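Local coordinates for gliding motility protein MglB (Myxococcus xanthus, PDB 6IZW), which probably serves as a molecular adaptor and guanine-nucleotide exchange factor of the Roadblock/LC7 family in the gliding motility system, at residues F12-A17 and T126-S131; A17-L22 and K29-V34; G38-S43 and S54-T59; A64-L69 and N76-Q81; S89-I94 and L116-A121. The protein carries 1 engineered substitution. All blocks are in the same frame, centred on the assembly; numbering follows the deposited sequence.

In the fold
From the N terminus, helix 9-25 first supplies residues 12-17 to interaction 1, whose partner 126-131 lies at the far end of helix 111-130, so this contact closes the longest loop and encloses the other four. Interaction 2 shares Ala17 with it and sets the same helix on strand 28-35. The remaining loops follow in series without crossing: interaction 3 joins strand 40-45 to helix 52-72, interaction 4 brings residues 76-81 back to that helix, and interaction 5 seats helix 111-130 on strand 88-94. Helices 9-25 and 111-130 thus cover one face of the antiparallel sheet, and helix 52-72 covers the other.

Interaction 1: F12-A17 and T126-S131; sequences FTKINA and TKIFES
Ile128 on helix 111-130 reaches across to Lys14 and Ile15 on helix 9-25, where the two helices run nearly antiparallel (175° between the short axes, 10.1 Å apart). Its CB branches to two sides of the contact. CG1, placed beside the backbone N (chi1 -57°), heads for helix 9-25 and passes Lys14 CB at 4.1 Å. The tip that follows, Ile128 CD1, settles against Lys14 CB at 3.6 Å and near the Lys14 carbonyl carbon, so it also touches main chain. The other branch, Ile128 CG2, meets Lys14 CD at 3.9 Å and Ile15 CG1 at 4.1 Å. The Lys14 and Ile128 side chains run alongside each other, pointing opposite ways, the methylenes of the lysine providing the apolar surface.

Beside this pair, Ile15 CD1 lies at the edge of the Phe129 ring, in its plane, 3.6 Å from Phe129 CE1; the two side chains stand at about a right angle. Ile128 also packs on Val18, one turn further along helix 9-25. An alanine at Ile128 is likely to open a gap beside Lys14 CB and Ile15 CG1 and leave the lysine chain freer to move. The join between helices 9-25 and 111-130 rests here on hydrocarbon contacts, so shape and the burial of apolar surface probably do more for the match than polar pairing.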
# COMPACT_ATOMS: atom_id res chain seq x y z
N PHE B 12 -21.23 -4.97 13.60
CA PHE B 12 -21.18 -4.99 12.14
C PHE B 12 -22.45 -4.41 11.55
O PHE B 12 -22.40 -3.65 10.58
CB PHE B 12 -20.96 -6.42 11.63
CG PHE B 12 -20.72 -6.51 10.14
CD1 PHE B 12 -19.79 -5.68 9.52
CD2 PHE B 12 -21.41 -7.43 9.35
CE1 PHE B 12 -19.56 -5.76 8.15
CE2 PHE B 12 -21.18 -7.51 7.98
CZ PHE B 12 -20.26 -6.68 7.38
N THR B 13 -23.59 -4.75 12.14
CA THR B 13 -24.88 -4.35 11.59
C THR B 13 -25.07 -2.84 11.64
O THR B 13 -25.60 -2.24 10.70
CB THR B 13 -25.97 -5.08 12.36
OG1 THR B 13 -25.61 -5.11 13.74
CG2 THR B 13 -26.10 -6.51 11.85
N LYS B 14 -24.61 -2.20 12.72
CA LYS B 14 -24.70 -0.75 12.82
C LYS B 14 -23.78 -0.07 11.81
O LYS B 14 -24.16 0.92 11.17
CB LYS B 14 -24.36 -0.27 14.23
CG LYS B 14 -24.81 -1.17 15.37
CD LYS B 14 -24.26 -0.67 16.71
CE LYS B 14 -25.20 -1.00 17.86
NZ LYS B 14 -25.03 -0.09 19.03
N ILE B 15 -22.55 -0.57 11.67
CA ILE B 15 -21.59 0.03 10.76
C ILE B 15 -22.13 0.03 9.34
O ILE B 15 -22.06 1.04 8.63
CB ILE B 15 -20.23 -0.69 10.86
CG1 ILE B 15 -19.48 -0.24 12.12
CG2 ILE B 15 -19.39 -0.42 9.64
CD1 ILE B 15 -18.27 -1.11 12.44
N ASN B 16 -22.71 -1.09 8.91
CA ASN B 16 -23.31 -1.15 7.57
C ASN B 16 -24.44 -0.14 7.43
O ASN B 16 -24.65 0.42 6.34
CB ASN B 16 -23.82 -2.56 7.28
CG ASN B 16 -22.80 -3.63 7.60
OD1 ASN B 16 -23.14 -4.71 8.09
ND2 ASN B 16 -21.53 -3.34 7.33
N ALA B 17 -25.19 0.11 8.50
CA ALA B 17 -26.29 1.07 8.44
C ALA B 17 -25.77 2.48 8.18
O ALA B 17 -26.31 3.22 7.35
CB ALA B 17 -27.11 1.02 9.72
N THR B 126 -17.62 6.79 15.17
CA THR B 126 -16.93 6.78 16.45
C THR B 126 -17.89 6.51 17.60
O THR B 126 -17.45 6.05 18.67
CB THR B 126 -16.19 8.10 16.66
OG1 THR B 126 -17.06 9.04 17.30
CG2 THR B 126 -15.74 8.68 15.33
N LYS B 127 -19.18 6.78 17.41
CA LYS B 127 -20.17 6.41 18.42
C LYS B 127 -20.35 4.89 18.47
O LYS B 127 -20.54 4.32 19.56
CB LYS B 127 -21.50 7.10 18.15
N ILE B 128 -20.29 4.22 17.32
CA ILE B 128 -20.37 2.76 17.31
C ILE B 128 -19.10 2.17 17.92
O ILE B 128 -19.17 1.26 18.76
CB ILE B 128 -20.61 2.24 15.88
CG1 ILE B 128 -21.89 2.84 15.30
CG2 ILE B 128 -20.67 0.72 15.88
CD1 ILE B 128 -22.13 2.50 13.84
N PHE B 129 -17.93 2.68 17.54
CA PHE B 129 -16.69 2.19 18.12
C PHE B 129 -16.60 2.49 19.61
O PHE B 129 -15.77 1.90 20.31
CB PHE B 129 -15.47 2.80 17.41
CG PHE B 129 -15.37 2.46 15.93
CD1 PHE B 129 -16.13 1.44 15.38
CD2 PHE B 129 -14.51 3.17 15.11
CE1 PHE B 129 -16.03 1.14 14.03
CE2 PHE B 129 -14.42 2.87 13.76
CZ PHE B 129 -15.18 1.86 13.23
N GLU B 130 -17.45 3.40 20.11
CA GLU B 130 -17.44 3.71 21.53
C GLU B 130 -18.07 2.59 22.35
O GLU B 130 -17.70 2.40 23.51
CB GLU B 130 -18.15 5.04 21.78
N SER B 131 -19.01 1.85 21.77
CA SER B 131 -19.72 0.78 22.48
C SER B 131 -18.76 -0.28 23.02
O SER B 131 -18.37 -1.21 22.31
CB SER B 131 -20.76 0.14 21.56

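Interaction 2: A17-L22 and K29-V34; sequences AVCDRL and KVVFLV
Val31 projects from strand 28-35 toward helix 9-25 and presents a different methyl to each of two helix residues. Its CG1 lies anti to the backbone N (chi1 159°), which turns this methyl to Cys19, while CG2, beside the backbone N, is offered to Leu22. Cys19 also points at the strand. Its CB and SG both touch Val31 CG1, the sulfur at 4.0 Å from that methyl, so the cysteine lays the whole of its short side chain against the branch.

Leu22, three residues further along and on the same side of the helix, comes in at about a right angle to the valine. Only one of its methyls makes this contact, Leu22 CD2 standing 3.9 Å from Val31 CG2. The other, CD1, is turned to helix 111-130 and packs on Ile118 and Ala121. Leu22 thus fills the junction between two helices and the sheet, and it also reaches Val103 of the adjoining strand.

Alternation along the strand separates its two faces: Val31 and Leu33 point to helix 9-25, whereas Phe32 points away and packs on Leu55 and Thr59 of helix 52-72. This is the three-layer alpha/beta/alpha arrangement of the Roadblock/LC7 fold, with helices on both faces of one antiparallel sheet. Cys19, Leu22 and Val31 are all buried, and the thiol of Cys19 meets Val31 as an apolar surface. Close fit and exclusion of water would therefore be the main sources of cohesion here.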
# COMPACT_ATOMS: atom_id res chain seq x y z
N ALA B 17 -25.19 0.11 8.50
CA ALA B 17 -26.29 1.07 8.44
C ALA B 17 -25.77 2.48 8.18
O ALA B 17 -26.31 3.22 7.35
CB ALA B 17 -27.11 1.02 9.72
N VAL B 18 -24.70 2.88 8.88
CA VAL B 18 -24.10 4.20 8.64
C VAL B 18 -23.73 4.36 7.17
O VAL B 18 -23.93 5.42 6.58
CB VAL B 18 -22.88 4.40 9.56
CG1 VAL B 18 -22.13 5.65 9.16
CG2 VAL B 18 -23.30 4.47 11.02
N CYS B 19 -23.21 3.29 6.56
CA CYS B 19 -22.70 3.39 5.19
C CYS B 19 -23.83 3.60 4.19
O CYS B 19 -23.74 4.48 3.33
CB CYS B 19 -21.90 2.13 4.84
SG CYS B 19 -20.24 2.09 5.54
N ASP B 20 -24.88 2.78 4.26
CA ASP B 20 -25.95 2.93 3.28
C ASP B 20 -26.76 4.21 3.51
O ASP B 20 -27.44 4.67 2.59
CB ASP B 20 -26.85 1.69 3.27
CG ASP B 20 -27.17 1.18 4.66
OD1 ASP B 20 -26.98 -0.03 4.91
OD2 ASP B 20 -27.64 1.98 5.49
N ARG B 21 -26.68 4.80 4.70
CA ARG B 21 -27.18 6.15 4.88
C ARG B 21 -26.49 7.11 3.92
O ARG B 21 -27.14 7.85 3.17
CB ARG B 21 -26.98 6.60 6.33
N LEU B 22 -25.15 7.08 3.90
CA LEU B 22 -24.41 8.09 3.17
C LEU B 22 -24.58 7.93 1.66
O LEU B 22 -24.66 8.93 0.94
CB LEU B 22 -22.94 8.03 3.56
CG LEU B 22 -22.16 9.34 3.42
CD1 LEU B 22 -20.99 9.33 4.37
CD2 LEU B 22 -21.69 9.54 2.00
N LYS B 29 -22.02 7.22 -5.47
CA LYS B 29 -22.00 6.04 -6.31
C LYS B 29 -21.55 4.82 -5.50
O LYS B 29 -22.16 3.74 -5.61
CB LYS B 29 -21.09 6.27 -7.52
N VAL B 30 -20.50 4.97 -4.68
CA VAL B 30 -20.09 3.94 -3.72
C VAL B 30 -19.64 4.59 -2.42
O VAL B 30 -19.27 5.77 -2.38
CB VAL B 30 -18.94 3.01 -4.22
CG1 VAL B 30 -19.24 2.44 -5.59
CG2 VAL B 30 -17.54 3.67 -4.12
N VAL B 31 -19.71 3.81 -1.35
CA VAL B 31 -19.13 4.15 -0.06
C VAL B 31 -18.48 2.89 0.48
O VAL B 31 -18.98 1.79 0.25
CB VAL B 31 -20.20 4.68 0.92
CG1 VAL B 31 -19.75 4.53 2.39
CG2 VAL B 31 -20.59 6.11 0.59
N PHE B 32 -17.35 3.04 1.18
CA PHE B 32 -16.80 1.88 1.87
C PHE B 32 -15.89 2.32 3.00
O PHE B 32 -15.46 3.48 3.07
CB PHE B 32 -16.07 0.91 0.92
CG PHE B 32 -14.86 1.50 0.25
CD1 PHE B 32 -13.62 1.44 0.85
CD2 PHE B 32 -14.98 2.09 -1.01
CE1 PHE B 32 -12.50 1.98 0.22
CE2 PHE B 32 -13.87 2.63 -1.65
CZ PHE B 32 -12.62 2.58 -1.04
N LEU B 33 -15.62 1.37 3.89
CA LEU B 33 -14.84 1.58 5.10
C LEU B 33 -13.68 0.59 5.10
O LEU B 33 -13.90 -0.60 4.88
CB LEU B 33 -15.72 1.41 6.34
CG LEU B 33 -15.14 1.95 7.64
CD1 LEU B 33 -15.16 3.47 7.59
CD2 LEU B 33 -15.88 1.42 8.89
N VAL B 34 -12.46 1.08 5.34
CA VAL B 34 -11.26 0.26 5.22
C VAL B 34 -10.34 0.52 6.41
O VAL B 34 -10.14 1.67 6.81
CB VAL B 34 -10.51 0.52 3.90
CG1 VAL B 34 -10.20 1.99 3.72
CG2 VAL B 34 -9.22 -0.29 3.84

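Interaction 3: G38-S43 and S54-T59; sequences GQLISS and SLASLT
With chi1 at 172°, Leu40 carries its CG and methyls past Ala56, which leaves Leu40 CB as the atom that meets Ala56 CB, at 3.8 Å. In the Roadblock/LC7 fold this is where strand 40-45, outermost in this chain's sheet, begins against helix 52-72. Alanine, having no atoms beyond CB, lets the start of the strand lie near the helix: the CA atoms of Leu40 and Ala56 are 5.6 Å apart.

Gly38 comes nearer still, its CA 4.8 Å from that of Ser57 and its O 3.9 Å from Ala56 CB. Its phi of 112° would press a CB against the preceding carbonyl oxygen, a strain that glycine avoids. Between Gly38 and Leu40, Gln39 turns away from the helix, and its NE2 donates to Leu40 O at 2.8 Å (N-H...O angle 150°).

Ala56 also packs on Val34 of the neighbouring strand. Ser57 OG is hydrogen-bonded to an aromatic side chain of another protein's chain, and Leu58 packs on Gly68 of the second subunit, placing this part of the helix at both interfaces. Within the helix, Leu55 O accepts from Thr59 N and also from Thr59 OG1, the latter at 2.9 Å and above the carbonyl plane.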
# COMPACT_ATOMS: atom_id res chain seq x y z
N GLY B 38 -5.29 -2.26 5.34
CA GLY B 38 -5.81 -2.71 4.06
C GLY B 38 -7.11 -3.48 4.14
O GLY B 38 -7.72 -3.73 3.09
N GLN B 39 -7.54 -3.90 5.33
CA GLN B 39 -8.69 -4.78 5.47
C GLN B 39 -10.01 -4.03 5.25
O GLN B 39 -10.33 -3.09 5.99
CB GLN B 39 -8.68 -5.44 6.85
CG GLN B 39 -9.96 -6.21 7.16
CD GLN B 39 -10.16 -7.39 6.22
OE1 GLN B 39 -9.24 -8.15 5.98
NE2 GLN B 39 -11.36 -7.50 5.65
N LEU B 40 -10.78 -4.46 4.25
CA LEU B 40 -12.09 -3.90 3.98
C LEU B 40 -13.07 -4.30 5.07
O LEU B 40 -13.24 -5.49 5.35
CB LEU B 40 -12.60 -4.38 2.62
CG LEU B 40 -14.04 -4.04 2.25
CD1 LEU B 40 -14.23 -2.53 2.23
CD2 LEU B 40 -14.44 -4.63 0.90
N ILE B 41 -13.72 -3.32 5.70
CA ILE B 41 -14.65 -3.58 6.79
C ILE B 41 -16.10 -3.52 6.33
O ILE B 41 -16.90 -4.38 6.69
CB ILE B 41 -14.39 -2.63 7.97
CG1 ILE B 41 -12.96 -2.77 8.46
CG2 ILE B 41 -15.34 -2.93 9.11
CD1 ILE B 41 -12.46 -1.59 9.27
N SER B 42 -16.46 -2.52 5.51
CA SER B 42 -17.82 -2.45 4.98
C SER B 42 -17.84 -1.61 3.71
O SER B 42 -17.02 -0.72 3.52
CB SER B 42 -18.79 -1.85 6.00
OG SER B 42 -18.45 -2.25 7.32
N SER B 43 -18.82 -1.90 2.85
CA SER B 43 -19.06 -1.11 1.66
C SER B 43 -20.54 -0.76 1.58
O SER B 43 -21.35 -1.16 2.43
CB SER B 43 -18.59 -1.86 0.40
OG SER B 43 -19.66 -2.56 -0.20
N SER B 54 -9.90 -4.56 -4.17
CA SER B 54 -8.80 -3.78 -4.72
C SER B 54 -8.86 -2.32 -4.25
O SER B 54 -7.83 -1.73 -3.92
CB SER B 54 -8.83 -3.83 -6.24
OG SER B 54 -8.55 -5.13 -6.74
N LEU B 55 -10.06 -1.73 -4.25
CA LEU B 55 -10.22 -0.35 -3.82
C LEU B 55 -9.72 -0.15 -2.40
O LEU B 55 -8.95 0.78 -2.12
CB LEU B 55 -11.69 0.05 -3.93
CG LEU B 55 -12.12 1.36 -4.58
CD1 LEU B 55 -11.36 1.66 -5.87
CD2 LEU B 55 -13.61 1.26 -4.86
N ALA B 56 -10.12 -1.04 -1.49
CA ALA B 56 -9.67 -0.95 -0.10
C ALA B 56 -8.16 -1.03 0.01
O ALA B 56 -7.56 -0.40 0.90
CB ALA B 56 -10.31 -2.06 0.73
N SER B 57 -7.51 -1.81 -0.86
CA SER B 57 -6.08 -2.04 -0.73
C SER B 57 -5.28 -0.83 -1.23
O SER B 57 -4.29 -0.43 -0.61
CB SER B 57 -5.68 -3.31 -1.49
OG SER B 57 -4.32 -3.62 -1.31
N LEU B 58 -5.71 -0.26 -2.35
CA LEU B 58 -5.11 0.95 -2.86
C LEU B 58 -5.37 2.13 -1.92
O LEU B 58 -4.48 2.96 -1.70
CB LEU B 58 -5.66 1.25 -4.25
CG LEU B 58 -5.35 0.20 -5.31
CD1 LEU B 58 -6.32 0.35 -6.48
CD2 LEU B 58 -3.90 0.33 -5.79
N THR B 59 -6.57 2.18 -1.35
CA THR B 59 -6.90 3.26 -0.44
C THR B 59 -5.96 3.25 0.75
O THR B 59 -5.36 4.28 1.09
CB THR B 59 -8.36 3.15 0.00
OG1 THR B 59 -9.21 3.48 -1.10
CG2 THR B 59 -8.65 4.08 1.18

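Interaction 4: A64-L69 and N76-Q81; sequences AAMGGL and NEFPNQ
Met66, present as selenomethionine, meets Phe78 and Gln81 with different parts of its chain. Near the helix, the amide end of the glutamine lies against the first two side-chain carbons, CB and CG. The 3.1 Å between Met66 CG and Gln81 NE2 is unusually short for carbon and nitrogen, and its exact value is doubtful. Further out, the chain folds at chi2 (-45°) and chi3 (-54°) and carries its terminal methyl to the phenylalanine. Met66 CE sits 3.4 Å from Phe78 CE2 and almost as near to Phe78 CD2, approaching the ring obliquely. One residue on, Gly67 CA is met by Glu77 OE2 at 3.8 Å. A CB on this glycine would come within about 3.1 Å of the same oxygen, a tight fit for any side chain.

These contacts fold the chain that follows helix 52-72 back along that helix, leading into strand 80-83 of the Roadblock/LC7 sheet, outermost within this chain. Gln81 already belongs to the strand and pairs through its backbone with Met92 of strand 88-94.

Around this first shell, Glu77 is held from its other oxygen, since OE1 forms a salt bridge with Lys36. Gln81 OE1 receives weak hydrogen bonds from Asn62 and His83 of the same chain, which may help to set the turn of the amide. Phe78 packs on Ala70, one helical turn beyond Met66. The second subunit adds a further layer: its His83 packs on both Met66 and Gln81, and its Glu84 on Phe78.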
# COMPACT_ATOMS: atom_id res chain seq x y z
N ALA B 64 -1.55 5.43 3.77
CA ALA B 64 -0.30 5.17 4.48
C ALA B 64 0.87 5.95 3.88
O ALA B 64 1.78 6.36 4.61
CB ALA B 64 0.00 3.67 4.48
N ALA B 65 0.88 6.12 2.55
CA ALA B 65 1.96 6.90 1.94
C ALA B 65 1.83 8.38 2.31
O ALA B 65 2.84 9.04 2.60
CB ALA B 65 1.97 6.71 0.42
N MSE B 66 0.61 8.90 2.31
CA MSE B 66 0.38 10.26 2.78
C MSE B 66 0.73 10.40 4.24
O MSE B 66 1.25 11.43 4.66
CB MSE B 66 -1.06 10.69 2.55
CG MSE B 66 -1.36 11.06 1.11
SE MSE B 66 0.03 12.21 0.32
CE MSE B 66 0.02 13.64 1.65
N GLY B 67 0.45 9.34 5.00
CA GLY B 67 0.83 9.33 6.41
C GLY B 67 2.31 9.57 6.60
O GLY B 67 2.72 10.45 7.36
N GLY B 68 3.14 8.82 5.87
CA GLY B 68 4.58 8.99 5.99
C GLY B 68 5.07 10.34 5.49
O GLY B 68 6.05 10.88 6.02
N LEU B 69 4.41 10.89 4.46
CA LEU B 69 4.81 12.19 3.93
C LEU B 69 4.47 13.31 4.90
O LEU B 69 5.32 14.17 5.20
CB LEU B 69 4.13 12.45 2.59
CG LEU B 69 4.66 11.68 1.38
CD1 LEU B 69 3.63 11.68 0.25
CD2 LEU B 69 6.00 12.23 0.91
N ASN B 76 0.80 16.20 11.20
CA ASN B 76 0.05 15.02 11.57
C ASN B 76 -0.66 14.46 10.34
O ASN B 76 -0.70 15.10 9.28
CB ASN B 76 -0.95 15.35 12.69
CG ASN B 76 -0.27 15.79 13.98
OD1 ASN B 76 0.63 15.11 14.49
ND2 ASN B 76 -0.68 16.93 14.51
N GLU B 77 -1.18 13.25 10.46
CA GLU B 77 -1.87 12.63 9.32
C GLU B 77 -2.96 13.57 8.82
O GLU B 77 -3.80 14.03 9.59
CB GLU B 77 -2.45 11.27 9.73
CG GLU B 77 -2.86 10.35 8.56
CD GLU B 77 -2.39 8.89 8.73
OE1 GLU B 77 -1.88 8.52 9.81
OE2 GLU B 77 -2.54 8.10 7.76
N PHE B 78 -2.91 13.89 7.53
CA PHE B 78 -3.91 14.77 6.96
C PHE B 78 -5.28 14.17 7.19
O PHE B 78 -5.56 13.06 6.72
CB PHE B 78 -3.66 14.99 5.47
CG PHE B 78 -2.34 15.65 5.17
CD1 PHE B 78 -2.16 17.00 5.39
CD2 PHE B 78 -1.27 14.91 4.70
CE1 PHE B 78 -0.95 17.62 5.13
CE2 PHE B 78 -0.05 15.52 4.44
CZ PHE B 78 0.11 16.88 4.65
N PRO B 79 -6.17 14.86 7.93
CA PRO B 79 -7.43 14.23 8.34
C PRO B 79 -8.27 13.73 7.18
O PRO B 79 -9.09 12.83 7.38
CB PRO B 79 -8.15 15.35 9.10
CG PRO B 79 -7.59 16.60 8.52
CD PRO B 79 -6.13 16.29 8.27
N ASN B 80 -8.11 14.29 5.99
CA ASN B 80 -8.86 13.79 4.84
C ASN B 80 -8.08 14.12 3.57
O ASN B 80 -7.00 14.69 3.61
CB ASN B 80 -10.29 14.34 4.83
CG ASN B 80 -10.38 15.80 5.22
OD1 ASN B 80 -10.29 16.68 4.37
ND2 ASN B 80 -10.60 16.07 6.51
N GLN B 81 -8.64 13.68 2.45
CA GLN B 81 -8.04 13.89 1.14
C GLN B 81 -9.18 14.07 0.15
O GLN B 81 -10.24 13.45 0.30
CB GLN B 81 -7.16 12.71 0.69
CG GLN B 81 -6.23 12.14 1.76
CD GLN B 81 -5.13 11.26 1.19
OE1 GLN B 81 -5.05 11.05 -0.02
NE2 GLN B 81 -4.33 10.67 2.08

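Interaction 5: S89-I94 and L116-A121; sequences SLYMTI and LRIKKA
Ile118 meets Tyr91 and Thr93, alternate residues on one face of strand 88-94. On segment 116-121, Arg117 comes just before it, and its CB, the last modelled atom of the side chain, lies against Leu22 of helix 9-25. Ile118 points its side chain at the sheet, and both ends of the branched group take part. Ile118 CD1 comes up to the Tyr91 ring obliquely, 3.4 Å from Tyr91 CD2 and 3.6 Å from Tyr91 CE2. The second branch, Ile118 CG2, lies between the two strand residues, 3.8 Å from Tyr91 CE2 and 3.7 Å from Thr93 CG2.

The threonine offers its methyl because its hydroxyl is turned elsewhere: OG1 stands anti to the backbone N (chi1 166°) and is hydrogen-bonded to Pro79 O. The tyrosine ring, also anti to its backbone N, is carried to the isoleucine. A glycine at Ile118 would probably leave Tyr91 CD2 and CE2 without their packing partner and open a gap beside the Thr93 methyl.

Further along, Ala121 faces helix 9-25 and packs on Val18. Helix 111-130 lies beside helix 9-25 on the same face of the sheet, with Ile118 also resting on Val103 of strand 99-106, while Met92 points from the far face of strand 88-94 to Asn62 and Val63 of helix 52-72.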
# COMPACT_ATOMS: atom_id res chain seq x y z
N SER B 89 -15.79 11.80 -8.76
CA SER B 89 -14.80 12.33 -7.84
C SER B 89 -14.79 11.48 -6.58
O SER B 89 -15.67 10.65 -6.36
CB SER B 89 -15.09 13.80 -7.51
OG SER B 89 -15.16 14.58 -8.70
N LEU B 90 -13.78 11.71 -5.75
CA LEU B 90 -13.53 10.84 -4.60
C LEU B 90 -13.04 11.67 -3.42
O LEU B 90 -12.14 12.50 -3.56
CB LEU B 90 -12.51 9.76 -4.98
CG LEU B 90 -11.63 9.18 -3.88
CD1 LEU B 90 -12.41 8.23 -2.98
CD2 LEU B 90 -10.41 8.49 -4.50
N TYR B 91 -13.64 11.44 -2.26
CA TYR B 91 -13.20 12.05 -1.01
C TYR B 91 -13.14 10.96 0.05
O TYR B 91 -13.97 10.05 0.06
CB TYR B 91 -14.15 13.19 -0.58
CG TYR B 91 -13.97 13.69 0.84
CD1 TYR B 91 -13.17 14.80 1.10
CD2 TYR B 91 -14.60 13.08 1.90
CE1 TYR B 91 -12.99 15.27 2.40
CE2 TYR B 91 -14.44 13.54 3.21
CZ TYR B 91 -13.63 14.64 3.45
OH TYR B 91 -13.45 15.11 4.74
N MSE B 92 -12.13 11.05 0.92
CA MSE B 92 -11.91 10.08 2.01
C MSE B 92 -11.52 10.80 3.29
O MSE B 92 -10.91 11.87 3.23
CB MSE B 92 -10.79 9.11 1.65
CG MSE B 92 -10.49 9.02 0.17
SE MSE B 92 -8.87 7.99 -0.24
CE MSE B 92 -7.51 9.13 0.47
N THR B 93 -11.82 10.22 4.46
CA THR B 93 -11.41 10.83 5.72
C THR B 93 -11.09 9.76 6.75
O THR B 93 -11.74 8.70 6.79
CB THR B 93 -12.49 11.78 6.27
OG1 THR B 93 -12.20 12.09 7.65
CG2 THR B 93 -13.87 11.16 6.17
N ILE B 94 -10.09 10.04 7.58
CA ILE B 94 -9.69 9.14 8.65
C ILE B 94 -10.71 9.23 9.79
O ILE B 94 -10.99 10.32 10.29
CB ILE B 94 -8.27 9.46 9.15
CG1 ILE B 94 -7.23 8.99 8.12
CG2 ILE B 94 -7.99 8.77 10.47
CD1 ILE B 94 -6.87 10.03 7.08
N LEU B 116 -20.89 17.29 4.20
CA LEU B 116 -21.94 17.43 5.20
C LEU B 116 -22.30 16.08 5.81
O LEU B 116 -22.14 15.86 7.02
CB LEU B 116 -23.18 18.08 4.57
CG LEU B 116 -24.43 18.36 5.42
CD1 LEU B 116 -25.42 17.19 5.44
CD2 LEU B 116 -24.07 18.79 6.84
N ARG B 117 -22.80 15.16 4.98
CA ARG B 117 -23.15 13.83 5.45
C ARG B 117 -21.95 13.13 6.09
O ARG B 117 -22.13 12.30 7.00
CB ARG B 117 -23.72 13.00 4.30
N ILE B 118 -20.74 13.46 5.65
CA ILE B 118 -19.54 12.82 6.18
C ILE B 118 -19.20 13.34 7.57
O ILE B 118 -18.62 12.62 8.39
CB ILE B 118 -18.38 13.01 5.19
CG1 ILE B 118 -18.41 11.90 4.13
CG2 ILE B 118 -17.03 13.06 5.90
CD1 ILE B 118 -17.74 12.28 2.85
N LYS B 119 -19.56 14.59 7.88
CA LYS B 119 -19.38 15.09 9.24
C LYS B 119 -20.18 14.26 10.24
O LYS B 119 -19.73 14.03 11.37
CB LYS B 119 -19.80 16.56 9.31
N LYS B 120 -21.35 13.78 9.83
CA LYS B 120 -22.24 13.01 10.70
C LYS B 120 -21.88 11.53 10.71
O LYS B 120 -21.73 10.93 11.78
CB LYS B 120 -23.69 13.21 10.27
N ALA B 121 -21.75 10.92 9.52
CA ALA B 121 -21.42 9.50 9.44
C ALA B 121 -20.13 9.19 10.19
O ALA B 121 -20.06 8.21 10.94
CB ALA B 121 -21.32 9.07 7.98